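Local coordinates for putative GH105 family protein (Salmonella enterica subsp. enterica serovar Paratyphi A, PDB 3QWT) that is of unknown function but, as a possible member of glycoside hydrolase family 105 with an alpha/alpha toroid fold, probably cleaves unsaturated uronic acid residues from oligosaccharides, at residues A[293-298]-A[362-367]. Numbering follows the deposited sequence.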
# COMPACT_ATOMS: atom_id res chain seq x y z
N GLU A 293 -27.78 -8.56 44.21
CA GLU A 293 -28.48 -7.95 43.09
C GLU A 293 -28.23 -8.74 41.80
O GLU A 293 -27.09 -8.86 41.32
CB GLU A 293 -28.09 -6.47 42.96
CG GLU A 293 -29.10 -5.61 42.23
CD GLU A 293 -29.07 -5.83 40.72
OE1 GLU A 293 -30.15 -5.89 40.10
OE2 GLU A 293 -27.97 -5.93 40.16
N ALA A 294 -29.32 -9.26 41.26
CA ALA A 294 -29.30 -10.17 40.13
C ALA A 294 -28.86 -9.58 38.78
O ALA A 294 -28.21 -10.25 37.98
CB ALA A 294 -30.66 -10.85 39.99
N SER A 295 -29.21 -8.33 38.51
CA SER A 295 -28.95 -7.79 37.18
C SER A 295 -27.46 -7.49 37.02
O SER A 295 -26.86 -7.79 35.98
CB SER A 295 -29.81 -6.57 36.87
OG SER A 295 -29.51 -5.47 37.70
N ALA A 296 -26.87 -6.89 38.04
CA ALA A 296 -25.41 -6.70 38.08
C ALA A 296 -24.74 -8.05 37.93
O ALA A 296 -23.86 -8.24 37.09
CB ALA A 296 -24.99 -6.02 39.39
N THR A 297 -25.18 -9.00 38.77
CA THR A 297 -24.69 -10.38 38.70
C THR A 297 -24.73 -10.93 37.26
O THR A 297 -23.80 -11.59 36.81
CB THR A 297 -25.48 -11.32 39.67
OG1 THR A 297 -25.37 -10.84 41.01
CG2 THR A 297 -24.93 -12.73 39.61
N ALA A 298 -25.81 -10.65 36.54
CA ALA A 298 -25.95 -11.15 35.17
C ALA A 298 -24.92 -10.53 34.23
O ALA A 298 -24.35 -11.22 33.37
CB ALA A 298 -27.36 -10.92 34.65
N MSE A 362 -37.24 -5.15 35.42
CA MSE A 362 -36.91 -4.09 34.47
C MSE A 362 -36.41 -4.66 33.15
O MSE A 362 -35.89 -5.77 33.10
CB MSE A 362 -35.86 -3.14 35.06
CG MSE A 362 -36.33 -2.46 36.35
SE MSE A 362 -37.67 -1.09 35.94
CE MSE A 362 -36.41 0.34 35.49
N PRO A 363 -36.60 -3.90 32.07
CA PRO A 363 -36.07 -4.31 30.77
C PRO A 363 -34.61 -4.77 30.87
O PRO A 363 -34.26 -5.82 30.35
CB PRO A 363 -36.18 -3.03 29.93
CG PRO A 363 -37.37 -2.33 30.50
CD PRO A 363 -37.35 -2.63 31.99
N TYR A 364 -33.77 -4.00 31.56
CA TYR A 364 -32.36 -4.38 31.68
C TYR A 364 -32.14 -5.62 32.55
O TYR A 364 -31.20 -6.39 32.33
CB TYR A 364 -31.53 -3.21 32.19
CG TYR A 364 -32.00 -2.65 33.51
CD1 TYR A 364 -31.59 -3.22 34.71
CD2 TYR A 364 -32.83 -1.54 33.56
CE1 TYR A 364 -32.01 -2.71 35.93
CE2 TYR A 364 -33.25 -1.01 34.77
CZ TYR A 364 -32.85 -1.60 35.95
OH TYR A 364 -33.27 -1.07 37.16
N GLY A 365 -33.01 -5.81 33.54
CA GLY A 365 -32.96 -7.02 34.34
C GLY A 365 -33.12 -8.25 33.48
O GLY A 365 -32.28 -9.14 33.47
N GLN A 366 -34.22 -8.30 32.73
CA GLN A 366 -34.48 -9.39 31.80
C GLN A 366 -33.40 -9.48 30.72
O GLN A 366 -32.95 -10.56 30.35
CB GLN A 366 -35.83 -9.18 31.11
CG GLN A 366 -37.00 -8.91 32.06
CD GLN A 366 -37.17 -10.00 33.09
OE1 GLN A 366 -37.01 -9.76 34.29
NE2 GLN A 366 -37.48 -11.20 32.62
N ALA A 367 -32.98 -8.33 30.21
CA ALA A 367 -32.06 -8.35 29.08
C ALA A 367 -30.73 -8.91 29.52
O ALA A 367 -30.15 -9.76 28.86
CB ALA A 367 -31.91 -6.96 28.47
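Ser-295 meets Gly-365 and the ring edge of Tyr-364, a worked example of how an N-capped helix start can present a small side chain to a neighbouring helix. Just before helix 294-309, Glu-293 folds its carboxylate back over the first turn: Glu-293 OE2 accepts from Ala-296 N at 2.6 Å, on its syn lone pair, with an N-H...O angle of 166°, while OE1 accepts from Ser-295 N from above the carboxylate plane. Ser-295 OG, set between its own backbone N and carbonyl carbon (chi1 66°), reaches Glu-293 OE1 at 2.5 Å, on the syn side, and is also hydrogen-bonded to Arg-232 NH2; the two partners together would hold the hydroxyl in place. The CB of Ser-295 lies 4.1 Å from Gly-365 CA, and the backbones close to 5.0 Å between the CA atoms of Ser-295 and Gly-365. Helices 294-309 and 363-377 of the alpha/alpha toroid meet here, near their N-terminal ends, at a buried point. Ser-295 OG lies near the Tyr-364 ring plane, 4.1 Å from CE1; one ring face carries Met-362 CB, the ring stacks with Trp-67, and its OH is hydrogen-bonded to Ser-342 O. Thr-297 OG1 and Thr-297 N both donate hydrogen bonds to Glu-293 O, and Ala-298 packs against Met-368 and Cys-372.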